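Local atomic coordinates of monooxygenase (Agrobacterium tumefaciens, PDB entry 2I7G), a protein that probably acts as a flavin-dependent monooxygenase of the luciferase-like family, built on a TIM barrel and assembled here from two subunits. Residues R49-E54 with F66-H71; D107-V112 with T175-I180; D159-L164 with L194-A199; F259-T264 with A268-G273; A294-A299 with G304-G309. All blocks are in the same frame, centred on the assembly; numbering follows the deposited sequence.

Contact 1: R49-E54 with F66-H71; sequences RELLEE and FGLGEH
The Phe66 ring meets Glu54 at its edge, where OE2 lies in the ring plane 3.8 Å from CZ, with the carboxylate plane turned 53° from that of the ring. Leu51 comes to the same ring obliquely, neither squarely over a face nor in the plane, and its CD1 stops 4.1 Å from CE2. Glu54 CB touches the same corner of the ring, 4.1 Å from both Phe66 CZ and Phe66 CE1. Phe66 reaches this position because its CG stands anti to the backbone N (chi1 -158°), which swings the ring off the strand toward the helix. Two residues further along the strand the contact is wholly aliphatic: Leu51 and Leu68 extend toward each other tip to tip, CD1 of Leu51 resting 3.8 Å from CD2 of Leu68, and both methyls of Leu51 share that one partner. Helix 40-60 and strand 65-68 belong to a beta-alpha-beta unit that starts with strand 23-28. The short axes run nearly antiparallel, at 155°, and pass 11.1 Å apart, a spacing bridged mainly by side chains, with the Phe66 ring also reaching the Glu54 carbonyl. Val84 of the next helix touches both leucines. The buried Glu54 has its polar partner elsewhere, a salt bridge from OE1 to Arg47, which probably favours the ionised carboxylate. If so, OE2 would bring partial negative charge near the ring edge, at most a weak attraction.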
# COMPACT_ATOMS: atom_id res chain seq x y z
N ARG B 49 0.37 -15.17 -2.25
CA ARG B 49 -0.69 -16.03 -1.73
C ARG B 49 -0.15 -16.85 -0.55
O ARG B 49 -0.76 -16.88 0.54
CB ARG B 49 -1.28 -16.93 -2.82
CG ARG B 49 -2.04 -18.15 -2.26
CD ARG B 49 -2.96 -18.86 -3.25
NE ARG B 49 -2.27 -19.31 -4.45
CZ ARG B 49 -1.35 -20.27 -4.51
NH1 ARG B 49 -0.96 -20.89 -3.40
NH2 ARG B 49 -0.82 -20.60 -5.68
N GLU B 50 1.02 -17.47 -0.74
CA GLU B 50 1.66 -18.24 0.34
C GLU B 50 1.98 -17.36 1.57
O GLU B 50 1.75 -17.78 2.73
CB GLU B 50 2.91 -18.92 -0.21
CG GLU B 50 2.60 -20.15 -1.01
CD GLU B 50 3.82 -20.66 -1.81
OE1 GLU B 50 4.90 -19.99 -1.83
OE2 GLU B 50 3.64 -21.71 -2.46
N LEU B 51 2.48 -16.15 1.31
CA LEU B 51 2.82 -15.24 2.41
C LEU B 51 1.58 -14.91 3.25
O LEU B 51 1.65 -14.91 4.50
CB LEU B 51 3.43 -13.96 1.84
CG LEU B 51 3.84 -12.87 2.87
CD1 LEU B 51 4.91 -13.42 3.83
CD2 LEU B 51 4.34 -11.68 2.05
N LEU B 52 0.47 -14.60 2.58
CA LEU B 52 -0.77 -14.31 3.27
C LEU B 52 -1.16 -15.50 4.13
O LEU B 52 -1.53 -15.31 5.28
CB LEU B 52 -1.89 -13.88 2.31
CG LEU B 52 -2.06 -12.35 2.10
CD1 LEU B 52 -2.58 -11.64 3.35
CD2 LEU B 52 -0.78 -11.67 1.58
N GLU B 53 -1.05 -16.71 3.59
CA GLU B 53 -1.34 -17.92 4.37
C GLU B 53 -0.45 -18.01 5.62
O GLU B 53 -0.94 -18.39 6.68
CB GLU B 53 -1.20 -19.17 3.52
CG GLU B 53 -2.31 -19.31 2.45
CD GLU B 53 -2.11 -20.57 1.60
OE1 GLU B 53 -1.12 -21.32 1.85
OE2 GLU B 53 -2.96 -20.82 0.70
N GLU B 54 0.84 -17.67 5.48
CA GLU B 54 1.77 -17.63 6.63
C GLU B 54 1.24 -16.67 7.69
O GLU B 54 1.24 -17.01 8.87
CB GLU B 54 3.19 -17.12 6.26
CG GLU B 54 3.96 -18.00 5.27
CD GLU B 54 5.30 -17.34 4.82
OE1 GLU B 54 5.61 -17.43 3.61
OE2 GLU B 54 6.00 -16.73 5.70
N PHE B 66 4.11 -9.89 13.07
CA PHE B 66 4.64 -10.36 11.80
C PHE B 66 5.23 -9.17 11.02
O PHE B 66 4.53 -8.14 10.83
CB PHE B 66 3.52 -11.06 10.99
CG PHE B 66 4.03 -12.04 9.93
CD1 PHE B 66 3.79 -13.42 10.08
CD2 PHE B 66 4.73 -11.59 8.83
CE1 PHE B 66 4.24 -14.35 9.14
CE2 PHE B 66 5.22 -12.50 7.85
CZ PHE B 66 4.97 -13.90 8.02
N GLY B 67 6.48 -9.33 10.61
CA GLY B 67 7.21 -8.29 9.83
C GLY B 67 7.51 -8.64 8.39
O GLY B 67 7.82 -9.81 8.08
N LEU B 68 7.47 -7.64 7.50
CA LEU B 68 7.83 -7.86 6.08
C LEU B 68 8.89 -6.80 5.72
O LEU B 68 8.70 -5.59 6.01
CB LEU B 68 6.65 -7.64 5.16
CG LEU B 68 5.42 -8.49 5.44
CD1 LEU B 68 4.37 -8.13 4.38
CD2 LEU B 68 5.74 -10.00 5.30
N GLY B 69 9.99 -7.27 5.14
CA GLY B 69 11.09 -6.38 4.77
C GLY B 69 11.01 -5.88 3.35
O GLY B 69 10.43 -6.53 2.47
N GLU B 70 11.56 -4.68 3.13
CA GLU B 70 11.58 -4.05 1.81
C GLU B 70 12.87 -4.40 1.08
O GLU B 70 13.96 -4.16 1.60
CB GLU B 70 11.56 -2.52 2.00
CG GLU B 70 11.63 -1.71 0.68
CD GLU B 70 11.79 -0.20 0.89
OE1 GLU B 70 11.72 0.29 2.06
OE2 GLU B 70 12.02 0.48 -0.14
N HIS B 71 12.75 -4.94 -0.13
CA HIS B 71 13.89 -5.18 -1.04
C HIS B 71 13.57 -4.80 -2.48
O HIS B 71 12.40 -4.71 -2.84
CB HIS B 71 14.35 -6.64 -0.96
CG HIS B 71 14.94 -6.98 0.37
ND1 HIS B 71 16.31 -6.95 0.62
CD2 HIS B 71 14.35 -7.28 1.55
CE1 HIS B 71 16.52 -7.22 1.90
NE2 HIS B 71 15.35 -7.43 2.48

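Contact 2: D107-V112 with T175-I180; sequences DDPVRV and TKHPAI
His177 donates from NE2 to OD1 of Asp108, a His-carboxylate hydrogen bond of 3.0 Å that is nearly straight, 166° at the hydrogen. It ties a loop between two short strands to the N-cap of helix 109-122 in the TIM barrel. The oxygen lies close to the imidazole plane, yet the donor stands well above the carboxylate plane, and the two planes are 64° apart. The same OD1 caps the helix by accepting from Val110 N at 2.9 Å, from the opposite face of the carboxylate, so two donors grip one oxygen. Around this polar centre Pro109 CD rests 3.8 Å from His177 CD2, while Val110 CG2 and Ile180 CD1 meet tip to tip at 3.7 Å. Further out, the second nitrogen of the imidazole is also engaged: ND1 donates to Pro178 O, which, with the NE2 bond, fixes the rotation of the ring. Leu160 of helix 150-166 packs on Pro109 and His177, and Phe143 of the second subunit packs on Asp108 and Val110. Asp108 is itself steadied from the preceding residue, its backbone N donating to Asp107 OD1 over 2.8 Å.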
# COMPACT_ATOMS: atom_id res chain seq x y z
N ASP B 107 13.00 6.74 1.07
CA ASP B 107 11.55 6.86 0.85
C ASP B 107 11.09 8.26 1.29
O ASP B 107 11.88 9.07 1.82
CB ASP B 107 10.78 5.73 1.56
CG ASP B 107 9.43 5.33 0.83
OD1 ASP B 107 8.82 6.15 0.05
OD2 ASP B 107 8.97 4.18 1.08
N ASP B 108 9.83 8.57 1.04
CA ASP B 108 9.27 9.84 1.50
C ASP B 108 8.53 9.57 2.81
O ASP B 108 7.56 8.81 2.79
CB ASP B 108 8.27 10.36 0.46
CG ASP B 108 7.62 11.71 0.89
OD1 ASP B 108 7.77 12.17 2.06
OD2 ASP B 108 7.01 12.34 0.01
N PRO B 109 8.99 10.13 3.95
CA PRO B 109 8.33 9.86 5.24
C PRO B 109 6.83 10.22 5.26
O PRO B 109 6.08 9.57 5.98
CB PRO B 109 9.10 10.71 6.25
CG PRO B 109 10.36 11.12 5.58
CD PRO B 109 10.19 10.99 4.10
N VAL B 110 6.42 11.24 4.50
CA VAL B 110 4.99 11.54 4.38
C VAL B 110 4.23 10.33 3.81
O VAL B 110 3.22 9.90 4.37
CB VAL B 110 4.70 12.83 3.59
CG1 VAL B 110 3.20 13.03 3.51
CG2 VAL B 110 5.40 14.05 4.29
N ARG B 111 4.71 9.78 2.70
CA ARG B 111 4.07 8.59 2.12
C ARG B 111 4.10 7.39 3.06
O ARG B 111 3.10 6.69 3.18
CB ARG B 111 4.70 8.17 0.77
CG ARG B 111 4.70 9.27 -0.27
CD ARG B 111 3.27 9.53 -0.77
NE ARG B 111 3.35 10.42 -1.96
CZ ARG B 111 2.30 10.82 -2.65
NH1 ARG B 111 1.08 10.44 -2.31
NH2 ARG B 111 2.47 11.63 -3.70
N VAL B 112 5.26 7.15 3.69
CA VAL B 112 5.40 6.03 4.61
C VAL B 112 4.36 6.20 5.72
O VAL B 112 3.61 5.26 6.03
CB VAL B 112 6.84 5.96 5.15
CG1 VAL B 112 6.89 4.95 6.33
CG2 VAL B 112 7.79 5.55 3.96
N THR B 175 17.47 19.59 4.86
CA THR B 175 18.37 19.79 3.73
C THR B 175 18.18 18.73 2.63
O THR B 175 18.61 18.95 1.49
CB THR B 175 19.86 19.79 4.17
OG1 THR B 175 20.25 18.47 4.55
CG2 THR B 175 20.10 20.72 5.36
N LYS B 176 17.57 17.59 2.97
CA LYS B 176 17.47 16.45 2.05
C LYS B 176 16.02 16.06 1.74
O LYS B 176 15.76 14.96 1.23
CB LYS B 176 18.20 15.21 2.63
CG LYS B 176 19.68 15.35 2.89
CD LYS B 176 20.44 15.80 1.64
CE LYS B 176 21.90 15.38 1.70
NZ LYS B 176 22.70 16.20 0.76
N HIS B 177 15.07 16.94 2.08
CA HIS B 177 13.65 16.69 1.86
C HIS B 177 12.97 18.06 1.76
O HIS B 177 13.34 18.99 2.48
CB HIS B 177 13.05 15.85 3.00
CG HIS B 177 11.62 15.43 2.79
ND1 HIS B 177 10.55 16.30 2.97
CD2 HIS B 177 11.07 14.25 2.41
CE1 HIS B 177 9.42 15.66 2.71
NE2 HIS B 177 9.71 14.42 2.37
N PRO B 178 11.98 18.20 0.84
CA PRO B 178 11.29 19.50 0.77
C PRO B 178 10.62 19.93 2.09
O PRO B 178 10.22 19.09 2.91
CB PRO B 178 10.24 19.29 -0.34
CG PRO B 178 10.75 18.11 -1.12
CD PRO B 178 11.47 17.24 -0.15
N ALA B 179 10.50 21.25 2.27
CA ALA B 179 9.86 21.83 3.45
C ALA B 179 8.36 21.52 3.46
O ALA B 179 7.73 21.36 2.41
CB ALA B 179 10.10 23.33 3.49
N ILE B 180 7.79 21.43 4.65
CA ILE B 180 6.33 21.37 4.77
C ILE B 180 5.92 22.54 5.63
O ILE B 180 6.35 22.65 6.78
CB ILE B 180 5.86 20.04 5.44
CG1 ILE B 180 6.35 18.85 4.61
CG2 ILE B 180 4.34 20.00 5.54
CD1 ILE B 180 6.27 17.50 5.40

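Contact 3: D159-L164 with L194-A199; sequences DLLLAL and LPVWIA
Leu161 and Val196 point at each other end to end across the layer between a barrel strand and an outer helix, the basic alpha/beta packing of a TIM barrel. The closest approach is 4.1 Å, from Leu161 CD2 to Val196 CG2, and each of these methyls is the sole point of the other residue's side chain to come that near. Two torsions aim the pair. Leu161 has CG anti to its own backbone nitrogen (chi1 -176°), which carries the branched end out from helix 150-166. In Val196, CG2 stands anti to the carbonyl carbon while CG1 takes the place opposite the nitrogen (chi1 174°), and it is CG2 that faces the leucine. Both residues have their CB directed across the contact, so the meeting of methyls prolongs bonds that already lead toward the partner.

Leu162 behaves differently. Its CB leaves the helix to one side of the strand, and only the end of the chain turns back. Leu162 CA and Val196 CA are nevertheless the closest pair of alpha carbons, 8.1 Å apart. Val196 thus receives two consecutive leucines, one on a gamma methyl and one nearer its branch point. The whole contact is apolar and modest, burying 120 Å² in total. Around it, Phe113 of helix 109-122 lies against Leu161 and Leu194, and strand 196-200 is bonded through its backbone to strand 127-131. The second leucine touches through CD2, which sits 4.4 Å from Val196 CB.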
# COMPACT_ATOMS: atom_id res chain seq x y z
N ASP B 159 13.48 12.20 11.67
CA ASP B 159 12.97 13.38 12.36
C ASP B 159 11.59 13.79 11.78
O ASP B 159 10.62 14.01 12.53
CB ASP B 159 13.95 14.55 12.23
CG ASP B 159 13.54 15.75 13.05
OD1 ASP B 159 13.57 15.65 14.29
OD2 ASP B 159 13.25 16.81 12.44
N LEU B 160 11.49 13.85 10.45
CA LEU B 160 10.13 14.10 9.85
C LEU B 160 9.05 13.06 10.24
O LEU B 160 7.95 13.41 10.69
CB LEU B 160 10.23 14.29 8.36
CG LEU B 160 8.92 14.50 7.61
CD1 LEU B 160 8.12 15.67 8.21
CD2 LEU B 160 9.33 14.73 6.15
N LEU B 161 9.36 11.78 10.10
CA LEU B 161 8.40 10.73 10.47
C LEU B 161 7.88 10.91 11.90
O LEU B 161 6.69 10.77 12.16
CB LEU B 161 9.03 9.34 10.32
CG LEU B 161 8.13 8.14 10.57
CD1 LEU B 161 6.87 8.13 9.71
CD2 LEU B 161 8.95 6.85 10.36
N LEU B 162 8.78 11.21 12.83
CA LEU B 162 8.36 11.40 14.23
C LEU B 162 7.50 12.67 14.41
O LEU B 162 6.54 12.66 15.19
CB LEU B 162 9.57 11.46 15.16
CG LEU B 162 10.39 10.15 15.22
CD1 LEU B 162 11.73 10.33 15.96
CD2 LEU B 162 9.58 8.98 15.82
N ALA B 163 7.82 13.72 13.67
CA ALA B 163 7.02 14.96 13.67
C ALA B 163 5.59 14.66 13.19
O ALA B 163 4.61 15.13 13.80
CB ALA B 163 7.67 16.00 12.79
N LEU B 164 5.50 13.86 12.13
CA LEU B 164 4.20 13.52 11.52
C LEU B 164 3.34 12.75 12.48
O LEU B 164 2.14 12.98 12.57
CB LEU B 164 4.42 12.68 10.26
CG LEU B 164 5.09 13.36 9.06
CD1 LEU B 164 5.35 12.31 7.99
CD2 LEU B 164 4.23 14.55 8.54
N LEU B 194 1.80 5.99 16.51
CA LEU B 194 2.17 4.87 15.63
C LEU B 194 3.57 4.39 16.07
O LEU B 194 4.52 5.18 16.00
CB LEU B 194 2.19 5.35 14.18
CG LEU B 194 2.25 4.35 13.00
CD1 LEU B 194 0.98 3.50 12.92
CD2 LEU B 194 2.46 5.08 11.68
N PRO B 195 3.70 3.13 16.54
CA PRO B 195 5.05 2.71 16.95
C PRO B 195 6.07 2.78 15.80
O PRO B 195 5.77 2.40 14.63
CB PRO B 195 4.85 1.28 17.48
CG PRO B 195 3.34 1.17 17.70
CD PRO B 195 2.72 2.04 16.69
N VAL B 196 7.23 3.35 16.13
CA VAL B 196 8.36 3.38 15.22
C VAL B 196 9.56 2.75 15.96
O VAL B 196 9.95 3.24 17.04
CB VAL B 196 8.69 4.80 14.77
CG1 VAL B 196 9.99 4.81 13.93
CG2 VAL B 196 7.50 5.37 13.95
N TRP B 197 10.04 1.65 15.42
CA TRP B 197 11.24 0.96 15.92
C TRP B 197 12.41 1.27 15.00
O TRP B 197 12.22 1.46 13.81
CB TRP B 197 11.03 -0.57 15.88
CG TRP B 197 10.10 -1.09 16.93
CD1 TRP B 197 8.74 -0.86 17.03
CD2 TRP B 197 10.45 -1.93 18.02
NE1 TRP B 197 8.25 -1.52 18.13
CE2 TRP B 197 9.27 -2.19 18.75
CE3 TRP B 197 11.67 -2.49 18.48
CZ2 TRP B 197 9.26 -2.96 19.92
CZ3 TRP B 197 11.65 -3.28 19.64
CH2 TRP B 197 10.45 -3.51 20.34
N ILE B 198 13.62 1.27 15.55
CA ILE B 198 14.82 1.44 14.78
C ILE B 198 15.55 0.08 14.71
O ILE B 198 15.94 -0.49 15.75
CB ILE B 198 15.74 2.52 15.40
CG1 ILE B 198 15.01 3.86 15.50
CG2 ILE B 198 17.05 2.65 14.61
CD1 ILE B 198 14.35 4.35 14.24
N ALA B 199 15.75 -0.42 13.50
CA ALA B 199 16.55 -1.64 13.29
C ALA B 199 18.03 -1.28 13.27
O ALA B 199 18.45 -0.33 12.59
CB ALA B 199 16.15 -2.33 11.97

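Contact 4: F259-T264 with A268-G273; sequences FIADTT and ADQFYG
Apolar packing joins Phe259, at the end of strand 252-260, and Phe271 of the helix that follows. Their planes are almost parallel, only 7° apart, but the rings are slid so far that they barely overlap, with centroids separated by 6.0 Å. The side chains run past each other in opposite directions, and the tight touch is between Phe259 CB and Phe271 CD2, at 3.5 Å. Both rings are placed by a CG anti to the backbone nitrogen, chi1 -177° in Phe259.

A polar atom meets the edge of the first ring: Gln270 OE1 lies in its plane, 3.4 Å from Phe259 CE2, with the amide turned well away from coplanarity. The same oxygen is loosely approached by Ala261 CB at 4.2 Å.

Backbone hydrogen bonding supplies the remaining link, Ala268 N to Thr264 O at 2.9 Å and 169° at the hydrogen. It is an ordinary i to i+4 bond of the first helical turn. Thr263 sits at the N-cap, its OG1 bonded to Lys266 N, and Thr264 OG1 is bonded to Glu310 N.

Leu308 of the adjacent strand covers both phenylalanines and Ala268. A strand leading through a short turn into a capped helix that folds back on it is the beta-alpha element of a TIM barrel.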
# COMPACT_ATOMS: atom_id res chain seq x y z
N PHE B 259 14.73 -21.87 12.45
CA PHE B 259 13.67 -22.70 11.90
C PHE B 259 13.22 -23.70 12.97
O PHE B 259 14.04 -24.15 13.78
CB PHE B 259 14.17 -23.43 10.64
CG PHE B 259 13.12 -24.26 9.94
CD1 PHE B 259 11.90 -23.69 9.53
CD2 PHE B 259 13.36 -25.61 9.70
CE1 PHE B 259 10.93 -24.49 8.89
CE2 PHE B 259 12.38 -26.42 9.05
CZ PHE B 259 11.17 -25.85 8.67
N ILE B 260 11.92 -23.99 12.99
CA ILE B 260 11.37 -24.96 13.96
C ILE B 260 10.76 -26.13 13.18
O ILE B 260 10.05 -25.92 12.18
CB ILE B 260 10.31 -24.29 14.86
CG1 ILE B 260 10.93 -23.12 15.66
CG2 ILE B 260 9.64 -25.32 15.77
CD1 ILE B 260 9.95 -22.04 16.06
N ALA B 261 11.03 -27.37 13.61
CA ALA B 261 10.41 -28.53 12.97
C ALA B 261 10.15 -29.57 14.04
O ALA B 261 10.43 -29.34 15.23
CB ALA B 261 11.32 -29.12 11.83
N ASP B 262 9.61 -30.71 13.63
CA ASP B 262 9.15 -31.69 14.60
C ASP B 262 10.32 -32.33 15.35
O ASP B 262 10.12 -32.85 16.47
CB ASP B 262 8.31 -32.74 13.91
CG ASP B 262 6.89 -32.21 13.61
OD1 ASP B 262 6.07 -32.22 14.56
OD2 ASP B 262 6.62 -31.76 12.47
N THR B 263 11.49 -32.36 14.70
CA THR B 263 12.71 -32.85 15.36
C THR B 263 13.85 -31.90 15.01
O THR B 263 13.77 -31.14 14.01
CB THR B 263 13.15 -34.27 14.95
OG1 THR B 263 13.65 -34.25 13.60
CG2 THR B 263 11.98 -35.33 15.06
N THR B 264 14.89 -31.95 15.82
CA THR B 264 16.02 -31.01 15.61
C THR B 264 16.74 -31.36 14.31
O THR B 264 17.09 -30.45 13.54
CB THR B 264 16.95 -31.05 16.80
OG1 THR B 264 16.28 -30.42 17.89
CG2 THR B 264 18.26 -30.28 16.46
N ALA B 268 17.30 -28.95 11.10
CA ALA B 268 18.63 -28.72 10.51
C ALA B 268 18.67 -29.13 9.03
O ALA B 268 19.11 -28.34 8.18
CB ALA B 268 19.70 -29.50 11.31
N ASP B 269 18.20 -30.35 8.72
CA ASP B 269 18.27 -30.89 7.35
C ASP B 269 17.47 -30.00 6.40
O ASP B 269 17.95 -29.62 5.32
CB ASP B 269 17.74 -32.32 7.29
CG ASP B 269 18.67 -33.36 7.94
OD1 ASP B 269 19.82 -33.05 8.28
OD2 ASP B 269 18.22 -34.51 8.12
N GLN B 270 16.26 -29.64 6.82
CA GLN B 270 15.36 -28.87 5.97
C GLN B 270 15.89 -27.46 5.73
O GLN B 270 15.76 -26.94 4.62
CB GLN B 270 13.92 -28.85 6.51
CG GLN B 270 13.27 -30.23 6.44
CD GLN B 270 11.93 -30.31 7.17
OE1 GLN B 270 11.38 -29.31 7.65
NE2 GLN B 270 11.40 -31.55 7.28
N PHE B 271 16.52 -26.87 6.75
CA PHE B 271 17.09 -25.51 6.65
C PHE B 271 18.39 -25.51 5.84
O PHE B 271 18.66 -24.56 5.11
CB PHE B 271 17.30 -24.94 8.06
CG PHE B 271 17.24 -23.40 8.16
CD1 PHE B 271 18.32 -22.69 8.68
CD2 PHE B 271 16.10 -22.69 7.78
CE1 PHE B 271 18.28 -21.29 8.81
CE2 PHE B 271 16.04 -21.27 7.92
CZ PHE B 271 17.13 -20.59 8.44
N TYR B 272 19.18 -26.57 5.94
CA TYR B 272 20.49 -26.69 5.25
C TYR B 272 20.38 -27.33 3.85
O TYR B 272 21.33 -27.30 3.08
CB TYR B 272 21.39 -27.56 6.10
CG TYR B 272 22.85 -27.68 5.72
CD1 TYR B 272 23.33 -28.85 5.13
CD2 TYR B 272 23.77 -26.65 6.02
CE1 TYR B 272 24.71 -29.01 4.82
CE2 TYR B 272 25.14 -26.80 5.73
CZ TYR B 272 25.60 -27.97 5.13
OH TYR B 272 26.93 -28.11 4.84
N GLY B 273 19.24 -27.95 3.53
CA GLY B 273 19.10 -28.69 2.26
C GLY B 273 19.46 -27.82 1.06
O GLY B 273 19.06 -26.66 1.01

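Contact 5: A294-A299 with G304-G309; sequences AHFDAA and GNLFLG
Leu306 is the bump of this contact, and the hollow that takes it is formed by Phe296 and Ala299, three residues apart on one side of helix 293-300. Its CD1 sits 3.7 Å from Phe296 CD1 and equally 3.7 Å from Ala299 CB, so one methyl fills the notch between ring and small side chain. Leucine and phenylalanine cross at about a right angle, and the methyl approaches the ring obliquely. Having CG anti to the carbonyl carbon (chi1 -66°) turns the leucine branch into this notch. Leu308 CD1 closes the far end of the ring more loosely, 4.3 Å from Phe296 CZ.

Backbone fits backbone where the chain turns. Ala299 O accepts from Leu306 N over 2.9 Å, the donor lying above the carbonyl plane, 41° out of it. Gly304 CA presses on the same oxygen at 3.1 Å as a CH...O contact, which depends on Gly304 having no side chain, since a CB would collide with Ala299 O.

Tyr272 stacks on Phe296, and Asn305 turns its amide to Arg286 and to Gly224 O. Strand 307-309 then pairs with strand 252-260. A helix whose end is bonded to the following loop, and whose apolar side receives the residues leading into the next parallel strand, is an alpha-to-beta connection of the TIM barrel.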
# COMPACT_ATOMS: atom_id res chain seq x y z
N ALA B 294 30.54 -27.49 9.48
CA ALA B 294 31.15 -27.14 10.77
C ALA B 294 30.61 -25.80 11.28
O ALA B 294 30.23 -25.68 12.46
CB ALA B 294 32.68 -27.12 10.67
N HIS B 295 30.57 -24.79 10.41
CA HIS B 295 30.08 -23.48 10.81
C HIS B 295 28.57 -23.45 11.09
O HIS B 295 28.12 -22.85 12.08
CB HIS B 295 30.48 -22.42 9.80
CG HIS B 295 31.79 -21.77 10.11
ND1 HIS B 295 33.00 -22.39 9.89
CD2 HIS B 295 32.09 -20.56 10.65
CE1 HIS B 295 33.99 -21.58 10.25
NE2 HIS B 295 33.46 -20.46 10.71
N PHE B 296 27.78 -24.10 10.23
CA PHE B 296 26.34 -24.17 10.43
C PHE B 296 26.04 -24.89 11.76
O PHE B 296 25.18 -24.46 12.53
CB PHE B 296 25.69 -24.91 9.27
CG PHE B 296 24.24 -25.27 9.48
CD1 PHE B 296 23.25 -24.28 9.54
CD2 PHE B 296 23.86 -26.61 9.58
CE1 PHE B 296 21.90 -24.62 9.72
CE2 PHE B 296 22.52 -26.95 9.74
CZ PHE B 296 21.54 -25.98 9.80
N ASP B 297 26.76 -25.97 12.02
CA ASP B 297 26.50 -26.74 13.22
C ASP B 297 26.86 -25.94 14.45
O ASP B 297 26.14 -26.00 15.44
CB ASP B 297 27.27 -28.06 13.22
CG ASP B 297 26.57 -29.17 12.43
OD1 ASP B 297 25.41 -29.01 11.99
OD2 ASP B 297 27.23 -30.23 12.27
N ALA B 298 27.96 -25.19 14.38
CA ALA B 298 28.35 -24.30 15.46
C ALA B 298 27.30 -23.17 15.65
O ALA B 298 26.92 -22.81 16.77
CB ALA B 298 29.74 -23.72 15.18
N ALA B 299 26.79 -22.66 14.54
CA ALA B 299 25.85 -21.55 14.54
C ALA B 299 24.51 -21.94 15.20
O ALA B 299 23.85 -21.12 15.83
CB ALA B 299 25.60 -21.07 13.10
N GLY B 304 25.00 -20.31 19.62
CA GLY B 304 25.12 -19.75 18.30
C GLY B 304 23.96 -18.84 17.92
O GLY B 304 22.92 -18.84 18.55
N ASN B 305 24.11 -18.14 16.81
CA ASN B 305 23.11 -17.15 16.42
C ASN B 305 21.86 -17.72 15.71
O ASN B 305 20.86 -17.00 15.54
CB ASN B 305 23.78 -16.09 15.54
CG ASN B 305 24.36 -16.70 14.30
OD1 ASN B 305 23.66 -16.91 13.36
ND2 ASN B 305 25.65 -17.05 14.34
N LEU B 306 21.89 -18.99 15.32
CA LEU B 306 20.73 -19.60 14.63
C LEU B 306 19.81 -20.29 15.64
O LEU B 306 20.27 -21.18 16.39
CB LEU B 306 21.18 -20.61 13.58
CG LEU B 306 21.96 -20.03 12.38
CD1 LEU B 306 22.30 -21.17 11.38
CD2 LEU B 306 21.11 -18.94 11.69
N PHE B 307 18.54 -19.86 15.69
CA PHE B 307 17.55 -20.37 16.65
C PHE B 307 16.81 -21.50 15.93
O PHE B 307 15.81 -21.28 15.21
CB PHE B 307 16.63 -19.23 17.11
CG PHE B 307 17.28 -18.37 18.15
CD1 PHE B 307 16.80 -18.32 19.45
CD2 PHE B 307 18.40 -17.59 17.80
CE1 PHE B 307 17.42 -17.53 20.39
CE2 PHE B 307 19.05 -16.80 18.75
CZ PHE B 307 18.56 -16.78 20.04
N LEU B 308 17.33 -22.71 16.09
CA LEU B 308 16.93 -23.81 15.19
C LEU B 308 16.82 -25.17 15.91
O LEU B 308 17.74 -25.58 16.62
CB LEU B 308 17.93 -23.93 14.07
CG LEU B 308 17.58 -24.90 12.95
CD1 LEU B 308 18.06 -24.36 11.64
CD2 LEU B 308 18.19 -26.31 13.23
N GLY B 309 15.71 -25.87 15.66
CA GLY B 309 15.56 -27.21 16.24
C GLY B 309 14.13 -27.58 16.50
O GLY B 309 13.19 -26.92 16.01

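All five contacts are largely buried, but contacts 1 and 3 are the more central, their centres about 11 and 15 Å from that of the chain, while contacts 2, 4 and 5 are peripheral at 20 to 23 Å. Contact 2 alone does not reach the parallel barrel sheet; it and contact 1 also touch the second subunit. Contacts 2 and 3 adjoin where Leu164 packs on Pro109 and Val110. Contacts 4 and 5, on the opposite side of the chain's centre, join through backbone pairing of Phe259 with Phe307 and Gly309. Contact 3 is purely aliphatic and contact 1 nearly apolar; the others add helix-end or turn hydrogen bonds, with a side-chain bond crossing in contact 2.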